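Local coordinates for galactose-binding lectin (Arachis hypogaea, PDB 2DVA), which binds carbohydrates as a homotetrameric legume lectin specific for D-galactose, with manganese and calcium ions bound beside the sugar site, at residues N19-V24 against R45-M50; L66-F71 against S222-S227; D83-F88 against F204-S209; V120-Y125 against D136-D141. All coordinates share one frame; numbering follows the deposited sequence.

Contact 1. Residues N19-V24 against R45-M50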
# COMPACT_ATOMS: atom_id res chain seq x y z
N ASN A 19 -21.88 1.13 0.77
CA ASN A 19 -23.31 1.29 0.55
C ASN A 19 -23.99 0.05 1.10
O ASN A 19 -23.66 -1.07 0.70
CB ASN A 19 -23.64 1.41 -0.95
CG ASN A 19 -23.17 2.72 -1.55
OD1 ASN A 19 -22.90 2.80 -2.76
ND2 ASN A 19 -23.10 3.77 -0.73
N PHE A 20 -24.94 0.23 2.02
CA PHE A 20 -25.67 -0.89 2.60
C PHE A 20 -27.05 -0.99 1.95
O PHE A 20 -27.76 0.01 1.83
CB PHE A 20 -25.84 -0.69 4.11
CG PHE A 20 -24.55 -0.66 4.87
CD1 PHE A 20 -23.89 -1.84 5.18
CD2 PHE A 20 -23.98 0.55 5.26
CE1 PHE A 20 -22.68 -1.83 5.88
CE2 PHE A 20 -22.77 0.57 5.96
CZ PHE A 20 -22.12 -0.62 6.26
N GLN A 21 -27.41 -2.19 1.51
CA GLN A 21 -28.72 -2.41 0.89
C GLN A 21 -29.44 -3.55 1.58
O GLN A 21 -28.86 -4.61 1.83
CB GLN A 21 -28.57 -2.76 -0.60
CG GLN A 21 -27.76 -1.76 -1.42
CD GLN A 21 -27.85 -2.04 -2.91
OE1 GLN A 21 -27.80 -3.19 -3.35
NE2 GLN A 21 -27.99 -0.98 -3.70
N GLY A 22 -30.71 -3.35 1.90
CA GLY A 22 -31.48 -4.40 2.53
C GLY A 22 -31.27 -4.61 4.02
O GLY A 22 -31.06 -3.65 4.77
N ASP A 23 -31.32 -5.87 4.43
CA ASP A 23 -31.19 -6.24 5.84
C ASP A 23 -29.77 -6.27 6.40
O ASP A 23 -29.51 -6.95 7.39
CB ASP A 23 -31.85 -7.59 6.07
CG ASP A 23 -33.27 -7.64 5.52
OD1 ASP A 23 -33.98 -6.63 5.65
OD2 ASP A 23 -33.67 -8.69 4.97
N VAL A 24 -28.86 -5.53 5.79
CA VAL A 24 -27.48 -5.51 6.24
C VAL A 24 -27.28 -4.84 7.60
O VAL A 24 -27.88 -3.81 7.89
CB VAL A 24 -26.55 -4.80 5.23
CG1 VAL A 24 -25.11 -4.87 5.71
CG2 VAL A 24 -26.69 -5.44 3.87
N ARG A 45 -27.16 -6.71 1.15
CA ARG A 45 -26.04 -6.57 0.23
C ARG A 45 -25.19 -5.39 0.67
O ARG A 45 -25.69 -4.44 1.27
CB ARG A 45 -26.53 -6.35 -1.21
CG ARG A 45 -27.78 -7.14 -1.57
CD ARG A 45 -28.00 -7.26 -3.09
NE ARG A 45 -27.81 -6.00 -3.82
CZ ARG A 45 -28.00 -5.88 -5.13
NH1 ARG A 45 -28.39 -6.93 -5.85
NH2 ARG A 45 -27.77 -4.72 -5.73
N VAL A 46 -23.91 -5.47 0.38
CA VAL A 46 -22.99 -4.41 0.74
C VAL A 46 -22.18 -4.11 -0.52
O VAL A 46 -21.78 -5.03 -1.23
CB VAL A 46 -22.06 -4.88 1.89
CG1 VAL A 46 -20.90 -5.72 1.35
CG2 VAL A 46 -21.58 -3.69 2.67
N LEU A 47 -21.97 -2.83 -0.80
CA LEU A 47 -21.22 -2.44 -1.99
C LEU A 47 -20.16 -1.39 -1.67
O LEU A 47 -20.34 -0.56 -0.78
CB LEU A 47 -22.15 -1.85 -3.04
CG LEU A 47 -23.27 -2.73 -3.60
CD1 LEU A 47 -24.32 -1.84 -4.26
CD2 LEU A 47 -22.70 -3.73 -4.59
N TYR A 48 -19.04 -1.44 -2.39
CA TYR A 48 -18.01 -0.44 -2.21
C TYR A 48 -18.66 0.79 -2.85
O TYR A 48 -18.96 0.78 -4.04
CB TYR A 48 -16.75 -0.83 -2.98
CG TYR A 48 -15.66 0.19 -2.89
CD1 TYR A 48 -15.12 0.57 -1.66
CD2 TYR A 48 -15.16 0.81 -4.04
CE1 TYR A 48 -14.12 1.53 -1.57
CE2 TYR A 48 -14.16 1.77 -3.96
CZ TYR A 48 -13.65 2.13 -2.72
OH TYR A 48 -12.65 3.07 -2.64
N ALA A 49 -18.90 1.83 -2.06
CA ALA A 49 -19.57 3.04 -2.52
C ALA A 49 -19.13 3.63 -3.85
O ALA A 49 -19.96 4.06 -4.64
CB ALA A 49 -19.50 4.11 -1.43
N MET A 50 -17.82 3.66 -4.10
CA MET A 50 -17.28 4.24 -5.33
C MET A 50 -17.49 3.37 -6.57
O MET A 50 -17.21 2.17 -6.55
CB MET A 50 -15.78 4.51 -5.17
CG MET A 50 -15.10 5.05 -6.43
SD MET A 50 -13.34 4.54 -6.61
CE MET A 50 -12.57 5.55 -5.32
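Gln21 and Arg45 lie on one face of an antiparallel strand pair, their side chains slanting across one another with amide and guanidinium planes about 20° apart. Arg45 presents the side of its guanidinium group, so that NE and NH2 both donate to Gln21 OE1, each at 2.8 Å. Two donors sharing one oxygen make both bonds bent, with angles at hydrogen near 137°, but together they fix the rotation of the amide. Gln21 NE2 donates to Thr94 O, while Arg45 NH1 goes on to Gly107 O. Leu47 CD1 packs on the same amide, 3.8 Å from Gln21 CD. Further along this face, Asn19 lays its carboxamide against Ala49, ND2 to CB at 3.7 Å, and its OD1 accepts a hydrogen bond from Lys203 NZ. On the reverse face Phe20 and Val46 run side by side in the same direction; Val46 CG2, anti to the backbone N, touches the Phe20 ring at CE1, 3.9 Å away. The backbones are tied by two hydrogen-bonded pairs, Asn19 with Leu47 and Gln21 with Arg45. Strand 18-22 is outermost within this chain, so the pair forms a margin of the seven-stranded front sheet of the legume lectin jelly roll.

Contact 2. Residues L66-F71 against S222-S227; sequences LTSFSF and SWSFTS
Thr67 faces Phe225 and Phe69 faces Trp223 as non-hydrogen-bonded pairs of two strands that run almost exactly antiparallel, at 176°, with axes 4.7 Å apart. They belong to the back sheet of the legume lectin jelly roll, and their two faces differ sharply. One is aromatic and turned toward the front sheet, where Phe206 meets both Phe69 and Trp223 edge-to-face. Phe69 directs its ring edge at the face of the Trp223 five-membered ring in an offset T-shaped pair, planes at 81°. With CG anti to the backbone N (chi1 -175°), Trp223 brings the N-H edge of its indole to Thr67, and NE1 donates to Thr67 OG1 at 2.9 Å. Thr67 OG1 donates in turn to Ser224 O, 2.7 Å away, and so satisfies the buried indole N-H and is itself satisfied. Ser224 O also accepts from Ser68 N. The other face carries serines: Ser68 OG and Ser224 OG approach to 3.0 Å, and Leu66 and Thr226 beside them pack against a neighbouring subunit. At the far end Ser70 OG and Ser222 OG share a hydrogen bond of 2.9 Å, and a water sits 2.7 Å from Ser222 OG.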
# COMPACT_ATOMS: atom_id res chain seq x y z
N LEU A 66 -7.19 -7.79 -8.50
CA LEU A 66 -6.81 -8.78 -7.52
C LEU A 66 -7.63 -8.38 -6.31
O LEU A 66 -7.66 -7.20 -5.94
CB LEU A 66 -5.32 -8.67 -7.18
CG LEU A 66 -4.86 -9.58 -6.03
CD1 LEU A 66 -5.00 -11.04 -6.45
CD2 LEU A 66 -3.41 -9.26 -5.68
N THR A 67 -8.30 -9.34 -5.71
CA THR A 67 -9.12 -9.06 -4.55
C THR A 67 -9.22 -10.30 -3.67
O THR A 67 -9.24 -11.42 -4.16
CB THR A 67 -10.55 -8.60 -4.98
OG1 THR A 67 -11.32 -8.20 -3.84
CG2 THR A 67 -11.28 -9.72 -5.71
N SER A 68 -9.24 -10.09 -2.36
CA SER A 68 -9.36 -11.22 -1.45
C SER A 68 -10.25 -10.80 -0.31
O SER A 68 -10.27 -9.64 0.09
CB SER A 68 -7.99 -11.67 -0.94
OG SER A 68 -7.43 -10.73 -0.06
N PHE A 69 -11.01 -11.75 0.22
CA PHE A 69 -11.91 -11.45 1.31
C PHE A 69 -12.15 -12.70 2.13
O PHE A 69 -11.83 -13.81 1.70
CB PHE A 69 -13.24 -10.92 0.74
CG PHE A 69 -13.83 -11.80 -0.32
CD1 PHE A 69 -14.58 -12.93 0.02
CD2 PHE A 69 -13.65 -11.51 -1.67
CE1 PHE A 69 -15.15 -13.74 -0.96
CE2 PHE A 69 -14.21 -12.31 -2.66
CZ PHE A 69 -14.96 -13.43 -2.31
N SER A 70 -12.68 -12.53 3.34
CA SER A 70 -12.96 -13.68 4.19
C SER A 70 -14.38 -13.55 4.69
O SER A 70 -14.86 -12.46 5.00
CB SER A 70 -11.98 -13.75 5.37
OG SER A 70 -12.24 -12.73 6.31
N PHE A 71 -15.07 -14.68 4.76
CA PHE A 71 -16.45 -14.69 5.23
C PHE A 71 -16.71 -15.88 6.14
O PHE A 71 -15.86 -16.77 6.30
CB PHE A 71 -17.40 -14.73 4.04
CG PHE A 71 -17.35 -16.02 3.25
CD1 PHE A 71 -17.91 -17.19 3.77
CD2 PHE A 71 -16.74 -16.06 2.00
CE1 PHE A 71 -17.88 -18.38 3.04
CE2 PHE A 71 -16.70 -17.24 1.27
CZ PHE A 71 -17.27 -18.41 1.79
N SER A 222 -13.62 -9.35 6.10
CA SER A 222 -12.59 -8.46 5.59
C SER A 222 -12.64 -8.44 4.08
O SER A 222 -13.23 -9.33 3.47
CB SER A 222 -11.21 -8.91 6.07
OG SER A 222 -10.89 -10.21 5.60
N TRP A 223 -12.02 -7.44 3.47
CA TRP A 223 -12.03 -7.31 2.03
C TRP A 223 -10.97 -6.32 1.53
O TRP A 223 -10.95 -5.17 1.95
CB TRP A 223 -13.42 -6.84 1.57
CG TRP A 223 -13.61 -6.78 0.07
CD1 TRP A 223 -12.95 -7.52 -0.86
CD2 TRP A 223 -14.56 -5.97 -0.64
NE1 TRP A 223 -13.42 -7.21 -2.12
CE2 TRP A 223 -14.41 -6.27 -2.02
CE3 TRP A 223 -15.52 -5.02 -0.26
CZ2 TRP A 223 -15.18 -5.66 -3.01
CZ3 TRP A 223 -16.29 -4.41 -1.25
CH2 TRP A 223 -16.12 -4.73 -2.61
N SER A 224 -10.08 -6.80 0.66
CA SER A 224 -9.05 -5.95 0.06
C SER A 224 -9.24 -6.05 -1.45
O SER A 224 -9.69 -7.08 -1.96
CB SER A 224 -7.63 -6.40 0.47
OG SER A 224 -7.34 -7.72 0.07
N PHE A 225 -8.90 -4.98 -2.16
CA PHE A 225 -9.12 -4.97 -3.60
C PHE A 225 -8.19 -4.00 -4.32
O PHE A 225 -7.86 -2.93 -3.81
CB PHE A 225 -10.60 -4.59 -3.85
CG PHE A 225 -10.95 -4.32 -5.29
CD1 PHE A 225 -10.61 -3.12 -5.91
CD2 PHE A 225 -11.67 -5.26 -6.03
CE1 PHE A 225 -10.99 -2.85 -7.23
CE2 PHE A 225 -12.05 -5.01 -7.35
CZ PHE A 225 -11.71 -3.79 -7.95
N THR A 226 -7.74 -4.40 -5.50
CA THR A 226 -6.89 -3.56 -6.31
C THR A 226 -7.21 -3.83 -7.77
O THR A 226 -7.18 -4.98 -8.22
CB THR A 226 -5.38 -3.83 -6.15
OG1 THR A 226 -4.99 -3.65 -4.78
CG2 THR A 226 -4.60 -2.85 -7.01
N SER A 227 -7.54 -2.77 -8.49
CA SER A 227 -7.84 -2.89 -9.90
C SER A 227 -6.97 -1.86 -10.62
O SER A 227 -6.76 -0.76 -10.12
CB SER A 227 -9.32 -2.61 -10.18
OG SER A 227 -9.66 -1.27 -9.86
O HOH W 1 -9.51 -10.48 3.30

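Contact 3. Residues D83-F88 against F204-S209. With GAL (beta-D-galactopyranose), chain E.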
# COMPACT_ATOMS: atom_id res chain seq x y z
N ASP A 83 -29.05 -19.18 2.34
CA ASP A 83 -28.80 -19.80 1.04
C ASP A 83 -27.36 -19.68 0.53
O ASP A 83 -26.94 -20.42 -0.35
CB ASP A 83 -29.74 -19.19 0.00
CG ASP A 83 -31.09 -19.86 -0.02
OD1 ASP A 83 -31.24 -20.85 -0.76
OD2 ASP A 83 -31.99 -19.40 0.71
N GLY A 84 -26.61 -18.73 1.08
CA GLY A 84 -25.23 -18.56 0.65
C GLY A 84 -24.85 -17.12 0.41
O GLY A 84 -25.66 -16.21 0.57
N ILE A 85 -23.60 -16.91 0.01
CA ILE A 85 -23.06 -15.59 -0.24
C ILE A 85 -22.53 -15.46 -1.66
O ILE A 85 -21.96 -16.40 -2.20
CB ILE A 85 -21.89 -15.30 0.72
CG1 ILE A 85 -22.34 -15.45 2.18
CG2 ILE A 85 -21.32 -13.91 0.45
CD1 ILE A 85 -21.26 -15.10 3.19
N ILE A 86 -22.72 -14.30 -2.27
CA ILE A 86 -22.19 -14.09 -3.60
C ILE A 86 -21.41 -12.79 -3.71
O ILE A 86 -21.87 -11.73 -3.27
CB ILE A 86 -23.28 -14.12 -4.71
CG1 ILE A 86 -22.60 -13.96 -6.08
CG2 ILE A 86 -24.31 -13.03 -4.48
CD1 ILE A 86 -23.50 -14.17 -7.27
N PHE A 87 -20.20 -12.89 -4.25
CA PHE A 87 -19.34 -11.74 -4.49
C PHE A 87 -19.74 -11.35 -5.91
O PHE A 87 -19.55 -12.13 -6.83
CB PHE A 87 -17.86 -12.16 -4.44
CG PHE A 87 -16.92 -11.13 -5.00
CD1 PHE A 87 -16.84 -9.85 -4.46
CD2 PHE A 87 -16.10 -11.44 -6.09
CE1 PHE A 87 -15.97 -8.89 -4.99
CE2 PHE A 87 -15.23 -10.49 -6.63
CZ PHE A 87 -15.17 -9.21 -6.07
N PHE A 88 -20.29 -10.16 -6.08
CA PHE A 88 -20.72 -9.77 -7.42
C PHE A 88 -20.24 -8.42 -7.93
O PHE A 88 -19.72 -7.60 -7.17
CB PHE A 88 -22.25 -9.83 -7.53
CG PHE A 88 -22.98 -8.80 -6.70
CD1 PHE A 88 -22.89 -8.80 -5.31
CD2 PHE A 88 -23.78 -7.84 -7.31
CE1 PHE A 88 -23.58 -7.86 -4.54
CE2 PHE A 88 -24.47 -6.89 -6.56
CZ PHE A 88 -24.37 -6.90 -5.17
N PHE A 204 -18.72 -3.20 -6.94
CA PHE A 204 -18.37 -4.52 -6.42
C PHE A 204 -18.97 -4.65 -5.02
O PHE A 204 -19.06 -3.66 -4.29
CB PHE A 204 -16.86 -4.69 -6.33
CG PHE A 204 -16.16 -4.78 -7.66
CD1 PHE A 204 -15.92 -3.64 -8.42
CD2 PHE A 204 -15.72 -6.01 -8.14
CE1 PHE A 204 -15.24 -3.72 -9.65
CE2 PHE A 204 -15.04 -6.10 -9.37
CZ PHE A 204 -14.81 -4.95 -10.11
N GLY A 205 -19.37 -5.86 -4.65
CA GLY A 205 -19.93 -6.05 -3.32
C GLY A 205 -20.27 -7.49 -2.99
O GLY A 205 -19.86 -8.41 -3.69
N PHE A 206 -21.04 -7.67 -1.93
CA PHE A 206 -21.46 -9.00 -1.50
C PHE A 206 -22.95 -9.01 -1.24
O PHE A 206 -23.52 -8.01 -0.81
CB PHE A 206 -20.72 -9.39 -0.22
CG PHE A 206 -19.24 -9.49 -0.39
CD1 PHE A 206 -18.67 -10.67 -0.85
CD2 PHE A 206 -18.42 -8.39 -0.14
CE1 PHE A 206 -17.30 -10.75 -1.06
CE2 PHE A 206 -17.05 -8.47 -0.34
CZ PHE A 206 -16.48 -9.65 -0.81
N SER A 207 -23.59 -10.14 -1.52
CA SER A 207 -25.02 -10.29 -1.30
C SER A 207 -25.30 -11.66 -0.71
O SER A 207 -24.60 -12.62 -1.01
CB SER A 207 -25.79 -10.13 -2.62
OG SER A 207 -27.19 -10.25 -2.41
N ALA A 208 -26.32 -11.74 0.15
CA ALA A 208 -26.73 -13.00 0.78
C ALA A 208 -28.24 -12.94 1.01
O ALA A 208 -28.82 -11.86 1.10
CB ALA A 208 -26.00 -13.19 2.11
N SER A 209 -28.86 -14.11 1.10
CA SER A 209 -30.31 -14.15 1.29
C SER A 209 -30.76 -15.45 1.95
O SER A 209 -29.97 -16.37 2.13
CB SER A 209 -31.00 -14.01 -0.07
OG SER A 209 -30.56 -15.01 -0.97
C1 GAL E . -36.67 -22.63 -0.18
C2 GAL E . -35.79 -21.72 -1.02
C3 GAL E . -34.34 -22.24 -1.09
C4 GAL E . -33.71 -22.48 0.39
C5 GAL E . -34.62 -23.52 1.12
C6 GAL E . -34.46 -24.17 2.47
O2 GAL E . -36.42 -21.67 -2.29
O3 GAL E . -33.55 -21.28 -1.77
O4 GAL E . -33.76 -21.28 1.20
O5 GAL E . -36.03 -22.95 1.15
O6 GAL E . -34.96 -25.34 3.09
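Asp83 follows a cis peptide bond and meets Ser209 just where the strand pair ends: its backbone N donates to Ser209 O at 3.0 Å, while its carboxylate faces outward to a bound galactose. Asp83 OD1 accepts from O3 of galactose and Asp83 OD2 from O4, both at 2.6 Å, so each carboxylate oxygen takes one of two adjacent hydroxyls. Asp80, Asn127 and Ser211 complete the polar grip on the ring. Inward from the site the strands pair antiparallel, with Ile86 and Ser207 exchanging both backbone bonds, then Phe88 and Gly205. Between these pairs Phe87 and Phe206 share a face. Their rings meet at a slant, planes 39° apart, with Phe87 CD1 3.5 Å from Phe206 CE1, and Phe87 CZ reaches on to Phe204 CD2. On the reverse face the Phe88 ring comes over the opposite strand because CG stands between the backbone N and carbonyl carbon (chi1 68°). It lies across Gly205, where no side chain intervenes, and Phe88 CE1 comes to 3.6 Å from Phe206 C at the ring edge and 3.7 Å from Ser207 CB. Ser207 OG is satisfied by Leu106 O, and Ser209 OG by Gly103 O. The chemistry therefore divides along the strands: Phe87 and Phe204 meet Phe69 and Phe225 of the back sheet, and at one end a carboxylate accepts from O3 and O4 at once. Since O4 is axial in galactose and equatorial in glucose, this pairing probably helps the lectin to tell the two apart.

Contact 4. Residues V120-Y125 against D136-D141. With MN (manganese (II) ion), chain J; CA (calcium ion), chain I; GAL (beta-D-galactopyranose), chain E.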
# COMPACT_ATOMS: atom_id res chain seq x y z
N VAL A 120 -19.24 -14.56 -8.06
CA VAL A 120 -18.69 -15.82 -7.60
C VAL A 120 -19.54 -16.19 -6.40
O VAL A 120 -19.50 -15.52 -5.36
CB VAL A 120 -17.23 -15.69 -7.13
CG1 VAL A 120 -16.73 -17.04 -6.61
CG2 VAL A 120 -16.35 -15.19 -8.26
N GLU A 121 -20.32 -17.26 -6.53
CA GLU A 121 -21.20 -17.66 -5.45
C GLU A 121 -20.66 -18.80 -4.61
O GLU A 121 -19.86 -19.63 -5.07
CB GLU A 121 -22.58 -18.05 -6.02
CG GLU A 121 -22.51 -19.18 -7.02
CD GLU A 121 -23.86 -19.82 -7.27
OE1 GLU A 121 -24.75 -19.15 -7.82
OE2 GLU A 121 -24.01 -21.00 -6.92
N PHE A 122 -21.10 -18.82 -3.35
CA PHE A 122 -20.73 -19.82 -2.36
C PHE A 122 -22.10 -20.28 -1.90
O PHE A 122 -22.66 -19.80 -0.92
CB PHE A 122 -19.94 -19.15 -1.24
CG PHE A 122 -18.68 -18.50 -1.72
CD1 PHE A 122 -17.51 -19.25 -1.84
CD2 PHE A 122 -18.69 -17.17 -2.14
CE1 PHE A 122 -16.36 -18.68 -2.39
CE2 PHE A 122 -17.54 -16.59 -2.68
CZ PHE A 122 -16.38 -17.35 -2.81
N ASP A 123 -22.62 -21.22 -2.68
CA ASP A 123 -23.95 -21.78 -2.52
C ASP A 123 -24.08 -22.94 -1.53
O ASP A 123 -23.41 -23.95 -1.68
CB ASP A 123 -24.40 -22.25 -3.89
CG ASP A 123 -25.86 -22.17 -4.06
OD1 ASP A 123 -26.57 -22.32 -3.05
OD2 ASP A 123 -26.31 -21.95 -5.20
N THR A 124 -24.98 -22.80 -0.56
CA THR A 124 -25.18 -23.85 0.45
C THR A 124 -26.52 -24.58 0.40
O THR A 124 -26.89 -25.24 1.37
CB THR A 124 -25.01 -23.30 1.87
OG1 THR A 124 -26.12 -22.44 2.18
CG2 THR A 124 -23.71 -22.51 1.99
N TYR A 125 -27.25 -24.45 -0.70
CA TYR A 125 -28.54 -25.14 -0.83
C TYR A 125 -28.77 -25.47 -2.29
O TYR A 125 -28.55 -24.64 -3.16
CB TYR A 125 -29.69 -24.28 -0.29
CG TYR A 125 -31.04 -24.94 -0.48
CD1 TYR A 125 -31.75 -24.78 -1.67
CD2 TYR A 125 -31.56 -25.80 0.49
CE1 TYR A 125 -32.94 -25.45 -1.89
CE2 TYR A 125 -32.76 -26.49 0.27
CZ TYR A 125 -33.44 -26.31 -0.92
OH TYR A 125 -34.62 -26.99 -1.16
N ASP A 136 -23.11 -28.50 -1.78
CA ASP A 136 -22.56 -27.15 -1.64
C ASP A 136 -21.57 -26.93 -2.79
O ASP A 136 -20.95 -27.88 -3.26
CB ASP A 136 -21.82 -26.99 -0.31
CG ASP A 136 -22.75 -26.99 0.88
OD1 ASP A 136 -23.98 -26.97 0.67
OD2 ASP A 136 -22.25 -27.01 2.02
N HIS A 137 -21.42 -25.69 -3.22
CA HIS A 137 -20.53 -25.42 -4.34
C HIS A 137 -20.17 -23.95 -4.52
O HIS A 137 -20.82 -23.06 -3.99
CB HIS A 137 -21.20 -25.91 -5.63
CG HIS A 137 -22.56 -25.33 -5.85
ND1 HIS A 137 -23.68 -25.76 -5.16
CD2 HIS A 137 -22.98 -24.31 -6.64
CE1 HIS A 137 -24.72 -25.04 -5.52
NE2 HIS A 137 -24.32 -24.15 -6.41
N VAL A 138 -19.10 -23.73 -5.28
CA VAL A 138 -18.65 -22.40 -5.62
C VAL A 138 -18.98 -22.32 -7.11
O VAL A 138 -18.68 -23.24 -7.87
CB VAL A 138 -17.12 -22.21 -5.41
CG1 VAL A 138 -16.71 -20.79 -5.85
CG2 VAL A 138 -16.76 -22.41 -3.95
N GLY A 139 -19.61 -21.23 -7.53
CA GLY A 139 -19.96 -21.10 -8.92
C GLY A 139 -19.62 -19.74 -9.50
O GLY A 139 -19.49 -18.76 -8.77
N ILE A 140 -19.45 -19.69 -10.81
CA ILE A 140 -19.15 -18.45 -11.50
C ILE A 140 -20.44 -18.12 -12.23
O ILE A 140 -20.88 -18.88 -13.09
CB ILE A 140 -18.01 -18.61 -12.52
CG1 ILE A 140 -16.73 -19.00 -11.78
CG2 ILE A 140 -17.83 -17.32 -13.32
CD1 ILE A 140 -16.32 -18.03 -10.70
N ASP A 141 -21.04 -16.99 -11.88
CA ASP A 141 -22.31 -16.59 -12.49
C ASP A 141 -22.19 -15.42 -13.45
O ASP A 141 -21.43 -14.48 -13.21
CB ASP A 141 -23.32 -16.23 -11.39
CG ASP A 141 -23.55 -17.37 -10.41
OD1 ASP A 141 -23.16 -18.52 -10.70
OD2 ASP A 141 -24.15 -17.10 -9.34
MN MN J . -25.67 -22.37 -7.22
CA CA I . -28.79 -22.45 -4.38
C1 GAL E . -36.67 -22.63 -0.18
C2 GAL E . -35.79 -21.72 -1.02
C3 GAL E . -34.34 -22.24 -1.09
C4 GAL E . -33.71 -22.48 0.39
C5 GAL E . -34.62 -23.52 1.12
C6 GAL E . -34.46 -24.17 2.47
O2 GAL E . -36.42 -21.67 -2.29
O3 GAL E . -33.55 -21.28 -1.77
O4 GAL E . -33.76 -21.28 1.20
O5 GAL E . -36.03 -22.95 1.15
O6 GAL E . -34.96 -25.34 3.09
O HOH W 2 -26.97 -20.51 -7.76
O HOH W 3 -28.92 -20.34 -6.00
O HOH W 4 -28.88 -21.10 -2.19
O HOH W 5 -24.85 -22.96 -9.30
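Val120 and Val138 meet at the apolar centre, CG1 to CG1 at 3.8 Å, with Ile140 CD1 against Val120 CG2 at 3.7 Å. Phe122 lies alongside Val138, its CD1 3.9 Å from CG2. Backbone bonds join Glu121 to Gly139 and Asp123 to His137; the side chains of Glu121, Asp123 and His137 take the reverse face and build the metal site. His137, with CG between the backbone N and carbonyl carbon (chi1 55°), leans over the partner strand; Asp123 CB sits under its face in a CH-pi contact, 3.4 Å from the ring centroid. His137 NE2 binds manganese at 2.4 Å, Glu121 OE2 at 2.2 Å, and Asp123 OD2 bridges manganese to calcium. His137 ND1 is hydrogen-bonded to Thr135 O, helping to turn NE2 toward manganese. Asp132 and two waters complete the manganese shell. Glu121 OE1 comes within 2.6 Å of Asp141 OD2, the carboxylate planes 80° apart, and Asp141 OD1 is hydrogen-bonded to Ser147 OG. Calcium also takes Asp123 OD1 and Tyr125 O; Asn127, Asp132 and two waters complete its shell, while Tyr125 N closes an Asx turn onto Asp123 OD1. Galactose sets C3, C4 and C5 over one face of the Tyr125 ring, with C4 above its centre. In the front sheet the pair runs between strands 84-91 and 149-152, and its apolar face packs on strands 173-179 and 185-191 of the back sheet.

From the N terminus, contact 1 closes first, joining 19-24 to 45-50 across a loop of 20 residues before any other contact opens. Strand 64-74 then opens contact 2, which closes only at 217-229, near the end of the chain. Inside that long loop lies contact 3, from 83-88 to 204-209, and inside contact 3 lies contact 4. None of them cross. Contacts 1, 3 and 4 share the front sheet: strand 43-53 pairs with 201-209, and 84-91 with 117-123. Contact 2 belongs to the back sheet and packs on the others through Trp223, against Tyr48 and Phe204, and Phe71, against Phe122. Contacts 3 and 4 both reach the galactose.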